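PDB 5KP7: CurD from Moorea producens 3L, which probably acts as an acyltransferase of the hydroxymethylglutaryl-CoA synthase family, within the thiolase-like superfamily, and binds 4'-phosphopantetheine. Local coordinates for residues Leu42-Leu47 with Lys64-Ser69; Thr103-Gly108 with Ile165-Ser170; Ile207-Val212 with Val362-Gly367. The protein carries 3 engineered substitutions. One frame throughout, in Å; residues are numbered along the deposited sequence.

Interaction 1. Residues Leu42-Leu47 with Lys64-Ser69; sequences LELRKL and KEKAVS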
ATOM      1  N   LEU A  42      12.405  11.347  -1.838  1.00 29.22           N
ATOM      2  CA  LEU A  42      12.893  12.086  -0.671  1.00 30.82           C
ATOM      3  C   LEU A  42      13.270  11.099   0.418  1.00 32.04           C
ATOM      4  O   LEU A  42      12.450  10.261   0.833  1.00 30.84           O
ATOM      5  CB  LEU A  42      11.816  12.990  -0.100  1.00 30.64           C
ATOM      6  CG  LEU A  42      12.223  13.819   1.126  1.00 31.88           C
ATOM      7  CD1 LEU A  42      13.273  14.840   0.730  1.00 32.98           C
ATOM      8  CD2 LEU A  42      10.988  14.481   1.713  1.00 31.80           C
ATOM      9  N   GLU A  43      14.480  11.266   0.926  1.00 34.27           N
ATOM     10  CA  GLU A  43      14.984  10.467   2.051  1.00 36.69           C
ATOM     11  C   GLU A  43      14.366  11.008   3.325  1.00 36.27           C
ATOM     12  O   GLU A  43      14.464  12.188   3.594  1.00 35.82           O
ATOM     13  CB  GLU A  43      16.514  10.508   2.068  1.00 40.54           C
ATOM     14  CG  GLU A  43      17.105   9.703   0.904  1.00 42.84           C
ATOM     15  CD  GLU A  43      18.549  10.026   0.564  1.00 46.88           C
ATOM     16  OE1 GLU A  43      19.312  10.484   1.438  1.00 51.22           O
ATOM     17  OE2 GLU A  43      18.937   9.792  -0.610  1.00 50.62           O
ATOM     18  N   LEU A  44      13.678  10.159   4.078  1.00 36.37           N
ATOM     19  CA  LEU A  44      12.904  10.656   5.213  1.00 38.05           C
ATOM     20  C   LEU A  44      13.767  11.216   6.348  1.00 39.61           C
ATOM     21  O   LEU A  44      13.304  12.087   7.059  1.00 39.54           O
ATOM     22  CB  LEU A  44      11.905   9.618   5.708  1.00 38.89           C
ATOM     23  CG  LEU A  44      10.806   9.378   4.666  1.00 39.19           C
ATOM     24  CD1 LEU A  44       9.970   8.210   5.128  1.00 40.48           C
ATOM     25  CD2 LEU A  44       9.949  10.613   4.400  1.00 39.08           C
ATOM     26  N   ARG A  45      15.020  10.771   6.464  1.00 41.24           N
ATOM     27  CA  ARG A  45      16.006  11.411   7.386  1.00 43.73           C
ATOM     28  C   ARG A  45      16.137  12.917   7.139  1.00 43.73           C
ATOM     29  O   ARG A  45      16.292  13.694   8.075  1.00 44.52           O
ATOM     30  CB  ARG A  45      17.386  10.766   7.254  1.00 45.81           C
ATOM     31  CG  ARG A  45      17.442   9.298   7.695  1.00 47.33           C
ATOM     32  CD  ARG A  45      18.849   8.884   8.075  1.00 50.06           C
ATOM     33  NE  ARG A  45      18.967   7.556   8.691  1.00 51.25           N
ATOM     34  CZ  ARG A  45      20.140   6.945   8.926  1.00 53.45           C
ATOM     35  NH1 ARG A  45      21.288   7.516   8.576  1.00 54.56           N
ATOM     36  NH2 ARG A  45      20.173   5.741   9.498  1.00 54.05           N
ATOM     37  N   LYS A  46      16.062  13.336   5.884  1.00 42.45           N
ATOM     38  CA  LYS A  46      16.068  14.769   5.552  1.00 43.13           C
ATOM     39  C   LYS A  46      14.830  15.506   6.073  1.00 43.22           C
ATOM     40  O   LYS A  46      14.954  16.630   6.567  1.00 44.23           O
ATOM     41  CB  LYS A  46      16.218  14.990   4.044  1.00 42.34           C
ATOM     42  CG  LYS A  46      17.522  14.463   3.487  1.00 43.47           C
ATOM     43  CD  LYS A  46      17.689  14.810   2.021  1.00 43.49           C
ATOM     44  CE  LYS A  46      18.711  13.889   1.396  1.00 44.59           C
ATOM     45  NZ  LYS A  46      19.022  14.298   0.015  1.00 45.71           N
ATOM     46  N   LEU A  47      13.660  14.865   5.982  1.00 42.82           N
ATOM     47  CA  LEU A  47      12.405  15.398   6.536  1.00 43.97           C
ATOM     48  C   LEU A  47      12.483  15.495   8.065  1.00 46.63           C
ATOM     49  O   LEU A  47      12.145  16.535   8.627  1.00 48.75           O
ATOM     50  CB  LEU A  47      11.194  14.542   6.105  1.00 43.01           C
ATOM     51  CG  LEU A  47       9.769  14.984   6.485  1.00 43.54           C
ATOM     52  CD1 LEU A  47       9.427  16.268   5.764  1.00 43.62           C
ATOM     53  CD2 LEU A  47       8.704  13.950   6.130  1.00 43.55           C
ATOM     54  N   LYS A  64      12.057   4.630   5.018  1.00 35.49           N
ATOM     55  CA  LYS A  64      13.372   5.041   4.503  1.00 35.96           C
ATOM     56  C   LYS A  64      13.228   6.204   3.510  1.00 34.75           C
ATOM     57  O   LYS A  64      13.801   7.287   3.703  1.00 33.76           O
ATOM     58  CB  LYS A  64      14.131   3.864   3.847  1.00 38.07           C
ATOM     59  CG  LYS A  64      14.580   2.735   4.793  1.00 41.62           C
ATOM     60  CD  LYS A  64      15.340   1.591   4.076  1.00 43.87           C
ATOM     61  CE  LYS A  64      16.331   0.862   4.990  1.00 46.29           C
ATOM     62  NZ  LYS A  64      17.424   0.097   4.284  1.00 47.11           N
ATOM     63  N   GLU A  65      12.486   5.948   2.427  1.00 34.10           N
ATOM     64  CA  GLU A  65      12.302   6.935   1.362  1.00 33.58           C
ATOM     65  C   GLU A  65      10.881   6.919   0.881  1.00 31.26           C
ATOM     66  O   GLU A  65      10.205   5.895   0.972  1.00 30.62           O
ATOM     67  CB  GLU A  65      13.195   6.607   0.166  1.00 35.19           C
ATOM     68  CG  GLU A  65      14.689   6.609   0.446  1.00 38.19           C
ATOM     69  CD  GLU A  65      15.466   5.727  -0.500  1.00 40.86           C
ATOM     70  OE1 GLU A  65      14.834   5.122  -1.389  1.00 43.17           O
ATOM     71  OE2 GLU A  65      16.709   5.653  -0.365  1.00 42.60           O
ATOM     72  N   LYS A  66      10.421   8.060   0.361  1.00 29.43           N
ATOM     73  CA  LYS A  66       9.165   8.068  -0.379  1.00 28.03           C
ATOM     74  C   LYS A  66       9.384   8.603  -1.799  1.00 26.78           C
ATOM     75  O   LYS A  66      10.138   9.549  -2.022  1.00 26.42           O
ATOM     76  CB  LYS A  66       8.074   8.858   0.339  1.00 28.86           C
ATOM     77  CG  LYS A  66       8.320  10.347   0.511  1.00 30.00           C
ATOM     78  CD  LYS A  66       7.021  11.026   0.907  1.00 30.96           C
ATOM     79  CE  LYS A  66       7.198  12.513   1.143  1.00 32.67           C
ATOM     80  NZ  LYS A  66       5.850  13.147   1.157  1.00 32.82           N
ATOM     81  N   ALA A  67       8.709   7.969  -2.748  1.00 25.25           N
ATOM     82  CA  ALA A  67       8.683   8.509  -4.116  1.00 25.08           C
ATOM     83  C   ALA A  67       7.840   9.751  -4.151  1.00 24.95           C
ATOM     84  O   ALA A  67       6.858   9.847  -3.422  1.00 24.18           O
ATOM     85  CB  ALA A  67       8.128   7.474  -5.074  1.00 24.51           C
ATOM     86  N   VAL A  68       8.159  10.688  -5.066  1.00 25.86           N
ATOM     87  CA  VAL A  68       7.404  11.955  -5.150  1.00 26.37           C
ATOM     88  C   VAL A  68       7.136  12.253  -6.631  1.00 26.05           C
ATOM     89  O   VAL A  68       8.080  12.290  -7.395  1.00 26.39           O
ATOM     90  CB  VAL A  68       8.197  13.113  -4.532  1.00 28.06           C
ATOM     91  CG1 VAL A  68       7.387  14.395  -4.543  1.00 28.62           C
ATOM     92  CG2 VAL A  68       8.581  12.768  -3.095  1.00 28.01           C
ATOM     93  N   SER A  69       5.870  12.393  -6.984  1.00 26.26           N
ATOM     94  CA  SER A  69       5.484  12.736  -8.387  1.00 26.07           C
ATOM     95  C   SER A  69       5.877  14.184  -8.700  1.00 27.15           C
ATOM     96  O   SER A  69       5.544  15.110  -7.915  1.00 27.18           O
ATOM     97  CB  SER A  69       4.001  12.625  -8.528  1.00 25.96           C
ATOM     98  OG  SER A  69       3.532  12.858  -9.856  1.00 26.79           O
TER
HETATM   99  O   HOH W   1      15.614   8.009   5.486  1.00 38.47           O
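L42 and K66 face each other as an antiparallel hydrogen-bonded pair: L42 N gives its proton to K66 O at 2.9 Å, and K66 N returns one to L42 O at 3.0 Å. One step along, E43 and E65 form the non-hydrogen-bonded pair, and their side chains run alongside each other in the same direction. The aliphatic parts do the touching, with E43 CG 4.0 Å from E65 CG. The two carboxylates are turned 32° apart and keep E43 OE2 4.7 Å from E65 OE2, a spacing of like charges that S385, bonded to E43 OE2, may ease.

Where strand 40-43 gives way to helix 44-50, K64 O continues the ladder, accepting from L44 N at 2.9 Å and from a water 2.6 Å away; this water in turn accepts from R45 N, so one carbonyl holds L44 N directly and R45 N indirectly. The L44 side chain stands about 8 Å from bound 4'-phosphopantetheine. On the other face, L42 and K66 lie together. K66 places CG between its backbone N and carbonyl carbon (chi1 64°), then runs extended past L42 CD2, 4.3 Å from K66 CE, to deliver NZ to E189 O and Y391 OH.

The strand pair is the 65-67 and 40-43 part of a small three-stranded sheet completed by 384-385; helix 388-397 packs against L42 and V68, while helix 309-318 meets E65 and A67.

Interaction 2. Residues Thr103-Gly108 with Ile165-Ser170; sequences TCSESG and IATDIS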
ATOM      1  N   THR A 103      -8.144   0.336 -14.326  1.00 19.16           N
ATOM      2  CA  THR A 103      -7.271   1.210 -13.558  1.00 19.51           C
ATOM      3  C   THR A 103      -7.803   1.280 -12.145  1.00 19.17           C
ATOM      4  O   THR A 103      -8.995   1.517 -11.941  1.00 19.77           O
ATOM      5  CB  THR A 103      -7.195   2.599 -14.202  1.00 20.23           C
ATOM      6  OG1 THR A 103      -6.704   2.453 -15.539  1.00 21.48           O
ATOM      7  CG2 THR A 103      -6.237   3.476 -13.445  1.00 21.04           C
ATOM      8  N   CYS A 104      -6.944   1.072 -11.171  1.00 18.65           N
ATOM      9  CA  CYS A 104      -7.323   0.992  -9.751  1.00 18.70           C
ATOM     10  C   CYS A 104      -6.657   2.135  -9.058  1.00 18.04           C
ATOM     11  O   CYS A 104      -5.407   2.242  -9.072  1.00 17.79           O
ATOM     12  CB  CYS A 104      -6.864  -0.347  -9.175  1.00 19.30           C
ATOM     13  SG  CYS A 104      -7.566  -1.763 -10.076  1.00 20.70           S
ATOM     14  N   SER A 105      -7.431   3.049  -8.497  1.00 17.55           N
ATOM     15  CA  SER A 105      -6.842   4.309  -8.036  1.00 17.83           C
ATOM     16  C   SER A 105      -7.765   5.014  -7.034  1.00 17.87           C
ATOM     17  O   SER A 105      -8.990   4.813  -7.086  1.00 17.67           O
ATOM     18  CB  SER A 105      -6.550   5.236  -9.245  1.00 17.82           C
ATOM     19  OG  SER A 105      -5.797   6.372  -8.844  1.00 18.07           O
ATOM     20  N   GLU A 106      -7.163   5.838  -6.192  1.00 18.03           N
ATOM     21  CA  GLU A 106      -7.872   6.831  -5.385  1.00 18.71           C
ATOM     22  C   GLU A 106      -7.375   8.240  -5.718  1.00 18.66           C
ATOM     23  O   GLU A 106      -7.603   9.185  -4.950  1.00 19.07           O
ATOM     24  CB  GLU A 106      -7.828   6.504  -3.895  1.00 19.59           C
ATOM     25  CG  GLU A 106      -6.430   6.347  -3.313  1.00 20.75           C
ATOM     26  CD  GLU A 106      -6.458   5.515  -2.036  1.00 22.74           C
ATOM     27  OE1 GLU A 106      -6.369   4.275  -2.110  1.00 24.07           O
ATOM     28  OE2 GLU A 106      -6.575   6.110  -0.971  1.00 24.62           O
ATOM     29  N   SER A 107      -6.755   8.379  -6.898  1.00 18.60           N
ATOM     30  CA  SER A 107      -6.138   9.616  -7.383  1.00 18.73           C
ATOM     31  C   SER A 107      -6.729   9.983  -8.725  1.00 19.19           C
ATOM     32  O   SER A 107      -6.010  10.500  -9.632  1.00 19.21           O
ATOM     33  CB  SER A 107      -4.587   9.420  -7.518  1.00 19.41           C
ATOM     34  OG  SER A 107      -4.004   8.999  -6.330  1.00 20.42           O
ATOM     35  N   GLY A 108      -8.025   9.738  -8.911  1.00 18.63           N
ATOM     36  CA  GLY A 108      -8.675   9.976 -10.228  1.00 18.91           C
ATOM     37  C   GLY A 108      -8.662  11.418 -10.672  1.00 19.10           C
ATOM     38  O   GLY A 108      -8.460  12.338  -9.871  1.00 19.32           O
ATOM     39  N   ILE A 165      -3.949  -2.078 -13.660  1.00 19.24           N
ATOM     40  CA  ILE A 165      -2.895  -1.167 -13.223  1.00 19.16           C
ATOM     41  C   ILE A 165      -3.380  -0.402 -12.026  1.00 18.80           C
ATOM     42  O   ILE A 165      -4.375   0.333 -12.090  1.00 18.27           O
ATOM     43  CB  ILE A 165      -2.433  -0.162 -14.305  1.00 19.66           C
ATOM     44  CG1 ILE A 165      -2.145  -0.868 -15.630  1.00 20.24           C
ATOM     45  CG2 ILE A 165      -1.206   0.608 -13.819  1.00 19.87           C
ATOM     46  CD1 ILE A 165      -1.912   0.094 -16.780  1.00 21.04           C
ATOM     47  N   ALA A 166      -2.679  -0.588 -10.911  1.00 18.60           N
ATOM     48  CA  ALA A 166      -2.916   0.171  -9.695  1.00 18.49           C
ATOM     49  C   ALA A 166      -1.941   1.351  -9.719  1.00 18.56           C
ATOM     50  O   ALA A 166      -0.728   1.164  -9.864  1.00 18.37           O
ATOM     51  CB  ALA A 166      -2.710  -0.678  -8.441  1.00 18.71           C
ATOM     52  N   THR A 167      -2.482   2.556  -9.668  1.00 18.72           N
ATOM     53  CA  THR A 167      -1.692   3.786  -9.782  1.00 18.87           C
ATOM     54  C   THR A 167      -2.190   4.837  -8.825  1.00 19.10           C
ATOM     55  O   THR A 167      -3.402   5.066  -8.735  1.00 18.82           O
ATOM     56  CB  THR A 167      -1.688   4.329 -11.243  1.00 19.37           C
ATOM     57  OG1 THR A 167      -0.889   5.491 -11.294  1.00 19.33           O
ATOM     58  CG2 THR A 167      -3.094   4.622 -11.742  1.00 19.20           C
ATOM     59  N   ASP A 168      -1.284   5.455  -8.075  1.00 19.41           N
ATOM     60  CA  ASP A 168      -1.662   6.501  -7.110  1.00 20.12           C
ATOM     61  C   ASP A 168      -0.488   7.462  -6.878  1.00 21.26           C
ATOM     62  O   ASP A 168       0.678   7.046  -6.926  1.00 21.20           O
ATOM     63  CB  ASP A 168      -2.151   5.900  -5.780  1.00 20.21           C
ATOM     64  CG  ASP A 168      -3.639   5.506  -5.803  1.00 20.36           C
ATOM     65  OD1 ASP A 168      -4.495   6.366  -6.056  1.00 19.82           O
ATOM     66  OD2 ASP A 168      -3.939   4.325  -5.549  1.00 21.40           O
ATOM     67  N   ILE A 169      -0.818   8.737  -6.673  1.00 21.93           N
ATOM     68  CA  ILE A 169       0.153   9.761  -6.309  1.00 24.36           C
ATOM     69  C   ILE A 169      -0.379  10.477  -5.097  1.00 25.34           C
ATOM     70  O   ILE A 169      -1.564  10.434  -4.824  1.00 26.31           O
ATOM     71  CB  ILE A 169       0.361  10.738  -7.464  1.00 25.34           C
ATOM     72  CG1 ILE A 169       0.991   9.952  -8.615  1.00 26.05           C
ATOM     73  CG2 ILE A 169       1.201  11.942  -7.063  1.00 28.22           C
ATOM     74  CD1 ILE A 169       1.178  10.739  -9.818  1.00 29.05           C
ATOM     75  N   SER A 170       0.492  11.159  -4.384  1.00 27.33           N
ATOM     76  CA  SER A 170       0.075  11.970  -3.212  1.00 29.26           C
ATOM     77  C   SER A 170       0.378  13.426  -3.493  1.00 31.51           C
ATOM     78  O   SER A 170       1.441  13.913  -3.135  1.00 35.62           O
ATOM     79  CB  SER A 170       0.853  11.484  -1.985  1.00 29.31           C
ATOM     80  OG  SER A 170       0.513  10.130  -1.722  1.00 28.82           O
TER
HETATM   81  O   HOH W   2      -3.663   1.993  -6.765  1.00 38.67           O
HETATM   82  O   HOH W   3      -6.172   3.048  -4.683  1.00 24.64           O
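D168 OD1 is gripped by two donors from the loop that follows strand 98-104. E106 N reaches its syn lone pair at 2.7 Å, on the side of the other oxygen, while S107 OG donates to the anti lone pair of D168 OD1, also at 2.7 Å. With its proton spent there, S107 OG accepts from I169 N at 3.2 Å, so a single hydroxyl links the D168 carboxylate to the next backbone amide. A second serine braces the loop: S105 OG accepts from S107 N in an ST turn, with T167 O 2.7 Å from S105 OG.

D168 OD2 looks elsewhere, toward G323 N and two waters. One of them also lies near E106 OE1, which stands 4.2 Å from D168 OD2, the carboxylate planes turned 89° apart; E106 OE2 pairs with R227. Were D168 an alanine, E106 N and S107 OG would probably lose their shared acceptor and G323 N its partner, so this part of the loop would be less firmly held. The loop, following a parallel strand of the thiolase-like core, brings the E106 side chain to about 8 Å from the bound 4'-phosphopantetheine.

Upstream, the pairing is plain parallel sheet: C104 N bonds I165 O, and T167 N bonds C104 O at 3.0 Å nearly head-on (169° at the oxygen). T103 CG2 lies 3.8 Å from T167 CG2.

This contact joins two neighbouring parallel strands of the large mixed sheet, with 130-134 beyond 98-104 and 195-202 beyond 161-168. Helix 115-123 packs on T103 and I165, and helix 75-89 on I165, T167 and I169.

Interaction 3. Residues Ile207-Val212 with Val362-Gly367; sequences IFQIDV and VVTPEG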
ATOM      1  N   ILE A 207       4.202 -15.553 -13.627  1.00 27.59           N
ATOM      2  CA  ILE A 207       4.750 -14.965 -12.387  1.00 27.41           C
ATOM      3  C   ILE A 207       4.057 -15.472 -11.117  1.00 27.17           C
ATOM      4  O   ILE A 207       4.740 -15.892 -10.171  1.00 27.56           O
ATOM      5  CB  ILE A 207       4.686 -13.430 -12.407  1.00 26.76           C
ATOM      6  CG1 ILE A 207       5.413 -12.843 -13.626  1.00 26.99           C
ATOM      7  CG2 ILE A 207       5.224 -12.825 -11.107  1.00 26.62           C
ATOM      8  CD1 ILE A 207       6.866 -13.212 -13.738  1.00 28.05           C
ATOM      9  N   PHE A 208       2.719 -15.436 -11.082  1.00 26.22           N
ATOM     10  CA  PHE A 208       1.970 -15.737  -9.856  1.00 26.05           C
ATOM     11  C   PHE A 208       0.750 -16.544 -10.195  1.00 26.13           C
ATOM     12  O   PHE A 208      -0.194 -16.020 -10.790  1.00 25.70           O
ATOM     13  CB  PHE A 208       1.586 -14.426  -9.137  1.00 25.26           C
ATOM     14  CG  PHE A 208       1.056 -14.577  -7.716  1.00 25.36           C
ATOM     15  CD1 PHE A 208       1.829 -15.155  -6.705  1.00 26.00           C
ATOM     16  CD2 PHE A 208      -0.203 -14.069  -7.358  1.00 25.33           C
ATOM     17  CE1 PHE A 208       1.366 -15.215  -5.388  1.00 25.84           C
ATOM     18  CE2 PHE A 208      -0.664 -14.134  -6.041  1.00 25.42           C
ATOM     19  CZ  PHE A 208       0.131 -14.710  -5.055  1.00 25.80           C
ATOM     20  N   GLN A 209       0.769 -17.820  -9.802  1.00 26.48           N
ATOM     21  CA  GLN A 209      -0.309 -18.753 -10.063  0.50 27.02           C
ATOM     22  C   GLN A 209      -1.320 -18.656  -8.899  1.00 26.50           C
ATOM     23  O   GLN A 209      -0.993 -19.049  -7.794  1.00 26.23           O
ATOM     24  CB  GLN A 209       0.302 -20.165 -10.211  0.50 28.32           C
ATOM     25  CG  GLN A 209       1.310 -20.309 -11.379  0.50 29.07           C
ATOM     26  CD  GLN A 209       2.815 -20.181 -11.041  0.50 29.68           C
ATOM     27  OE1 GLN A 209       3.293 -20.669 -10.006  0.50 29.68           O
ATOM     28  NE2 GLN A 209       3.592 -19.589 -11.990  0.50 29.98           N
ATOM     29  N   ILE A 210      -2.517 -18.137  -9.163  1.00 25.82           N
ATOM     30  CA  ILE A 210      -3.544 -17.941  -8.143  1.00 25.72           C
ATOM     31  C   ILE A 210      -4.119 -19.259  -7.608  1.00 26.33           C
ATOM     32  O   ILE A 210      -4.357 -20.193  -8.366  1.00 27.33           O
ATOM     33  CB  ILE A 210      -4.684 -17.016  -8.701  1.00 25.17           C
ATOM     34  CG1 ILE A 210      -4.197 -15.562  -8.784  1.00 24.79           C
ATOM     35  CG2 ILE A 210      -5.975 -17.109  -7.900  1.00 25.31           C
ATOM     36  CD1 ILE A 210      -4.094 -14.817  -7.462  1.00 24.65           C
ATOM     37  N   ASP A 211      -4.273 -19.337  -6.277  1.00 26.39           N
ATOM     38  CA  ASP A 211      -5.038 -20.398  -5.622  1.00 26.99           C
ATOM     39  C   ASP A 211      -6.524 -20.100  -5.785  1.00 26.83           C
ATOM     40  O   ASP A 211      -7.081 -19.272  -5.058  1.00 26.20           O
ATOM     41  CB  ASP A 211      -4.667 -20.506  -4.134  1.00 27.13           C
ATOM     42  CG  ASP A 211      -3.221 -20.983  -3.895  1.00 27.60           C
ATOM     43  OD1 ASP A 211      -2.715 -21.894  -4.612  1.00 28.58           O
ATOM     44  OD2 ASP A 211      -2.583 -20.477  -2.929  1.00 27.44           O
ATOM     45  N   VAL A 212      -7.163 -20.738  -6.766  1.00 27.60           N
ATOM     46  CA  VAL A 212      -8.517 -20.351  -7.196  1.00 27.70           C
ATOM     47  C   VAL A 212      -9.539 -20.641  -6.079  1.00 27.95           C
ATOM     48  O   VAL A 212      -9.551 -21.732  -5.496  1.00 28.61           O
ATOM     49  CB  VAL A 212      -8.897 -21.078  -8.514  1.00 28.57           C
ATOM     50  CG1 VAL A 212     -10.373 -20.880  -8.873  1.00 28.77           C
ATOM     51  CG2 VAL A 212      -7.984 -20.610  -9.649  1.00 28.63           C
ATOM     52  N   VAL A 362       1.120 -19.051  -5.900  1.00 25.34           N
ATOM     53  CA  VAL A 362       2.422 -19.710  -5.945  1.00 26.24           C
ATOM     54  C   VAL A 362       3.336 -19.078  -6.982  1.00 26.32           C
ATOM     55  O   VAL A 362       2.887 -18.706  -8.079  1.00 26.74           O
ATOM     56  CB  VAL A 362       2.238 -21.212  -6.246  1.00 27.27           C
ATOM     57  CG1 VAL A 362       3.571 -21.926  -6.494  1.00 28.10           C
ATOM     58  CG2 VAL A 362       1.466 -21.875  -5.117  1.00 27.60           C
ATOM     59  N   VAL A 363       4.613 -18.964  -6.621  1.00 26.53           N
ATOM     60  CA  VAL A 363       5.679 -18.510  -7.496  1.00 26.76           C
ATOM     61  C   VAL A 363       6.706 -19.649  -7.633  1.00 27.95           C
ATOM     62  O   VAL A 363       7.126 -20.240  -6.624  1.00 27.86           O
ATOM     63  CB  VAL A 363       6.374 -17.294  -6.875  1.00 26.32           C
ATOM     64  CG1 VAL A 363       7.527 -16.824  -7.742  1.00 26.48           C
ATOM     65  CG2 VAL A 363       5.363 -16.180  -6.676  1.00 25.51           C
ATOM     66  N   THR A 364       7.099 -19.941  -8.873  1.00 28.81           N
ATOM     67  CA  THR A 364       8.085 -20.982  -9.154  1.00 30.03           C
ATOM     68  C   THR A 364       9.467 -20.354  -9.324  1.00 30.24           C
ATOM     69  O   THR A 364       9.593 -19.151  -9.534  1.00 29.00           O
ATOM     70  CB  THR A 364       7.753 -21.734 -10.465  1.00 30.91           C
ATOM     71  OG1 THR A 364       7.812 -20.821 -11.562  1.00 31.33           O
ATOM     72  CG2 THR A 364       6.362 -22.320 -10.420  1.00 31.08           C
ATOM     73  N   PRO A 365      10.531 -21.189  -9.306  1.00 31.66           N
ATOM     74  CA  PRO A 365      11.863 -20.640  -9.601  1.00 32.45           C
ATOM     75  C   PRO A 365      11.937 -19.951 -10.957  1.00 32.85           C
ATOM     76  O   PRO A 365      12.598 -18.946 -11.115  1.00 32.50           O
ATOM     77  CB  PRO A 365      12.790 -21.875  -9.570  1.00 33.59           C
ATOM     78  CG  PRO A 365      12.016 -22.958  -8.900  1.00 33.67           C
ATOM     79  CD  PRO A 365      10.576 -22.586  -8.828  1.00 32.63           C
ATOM     80  N   GLU A 366      11.214 -20.485 -11.919  1.00 34.27           N
ATOM     81  CA  GLU A 366      11.161 -19.926 -13.270  1.00 35.23           C
ATOM     82  C   GLU A 366      10.504 -18.542 -13.273  1.00 33.48           C
ATOM     83  O   GLU A 366      11.022 -17.592 -13.888  1.00 33.33           O
ATOM     84  CB  GLU A 366      10.390 -20.892 -14.196  1.00 37.34           C
ATOM     85  CG  GLU A 366      11.138 -22.184 -14.484  1.00 40.06           C
ATOM     86  CD  GLU A 366      11.138 -23.242 -13.361  1.00 41.44           C
ATOM     87  OE1 GLU A 366      10.260 -23.218 -12.427  1.00 39.89           O
ATOM     88  OE2 GLU A 366      12.079 -24.110 -13.431  1.00 44.23           O
ATOM     89  N   GLY A 367       9.369 -18.430 -12.588  1.00 32.05           N
ATOM     90  CA  GLY A 367       8.695 -17.159 -12.387  1.00 30.76           C
ATOM     91  C   GLY A 367       9.553 -16.106 -11.694  1.00 30.24           C
ATOM     92  O   GLY A 367       9.595 -14.956 -12.120  1.00 29.30           O
TER
HETATM   93  O   HOH W   4       5.883 -18.302 -10.889  1.00 29.37           O
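Q209 and V362 form an antiparallel hydrogen-bonded pair just after a classic beta bulge, in which I207 and F208 both face I30 of the neighbouring strand; beyond V363 the partner chain turns straight into helix 365-372, with T364 as its N-cap. Two backbone bonds set the register. Q209 N points at V362 O in the carbonyl plane, at 2.9 Å and almost straight (169° at the hydrogen), and V362 N answers to Q209 O at 2.8 Å, somewhat bent and tilted out of that carbonyl's plane.

The closely packed half lies on the buried face. F208 turns CG anti to its backbone N (chi1 -168°), which brings the ring rim to V363: F208 CD1 is 3.7 Å from V363 CG2, and this methyl meets the ring at its edge, in plane, rather than over a face. The same CG2 of V363 sits 3.6 Å from I207 O. I345 of strand 343-351 and helix 325-336 press on both F208 and V363 and complete this apolar layer. Farther along, I207 CD1 reaches G367 O; a side chain at G367 would point toward I207 O, so its absence lets the backbones come close.

The other face is more open to solvent: Q209, V362 and T364 are partly exposed, and Q209 was modelled in two conformers, so its amide is less certain; in the conformer described, NE2 bonds P205 O. A little farther on, D211 is tied to R344 and S360 rather than to the opposite segment, near a bound sulfate.

One water links the two segments, donating to I207 O and accepting from T364 N and, in that same conformer, from Q209 NE2. Beside it the helix cap closes, G367 N giving its proton to T364 OG1 at 3.0 Å.

From the N terminus the three contacts come in series, none enclosing or crossing another. Interaction 1 closes a short loop of 16 residues, half of it helical, and belongs to the small sheet beside the phosphopantetheine pocket. Interaction 2 then closes 56 residues between neighbouring parallel strands of the large mixed sheet. Interaction 3 spans 149 residues and brings strand 355-363, late in the chain, beside strand 208-219 of that same sheet. The first two meet directly, S69 OG lying 3.2 Å from I169 CD1, whereas interactions 1 and 3 sit on opposite sides of the chain's centre, their nearest atoms about 21 Å apart.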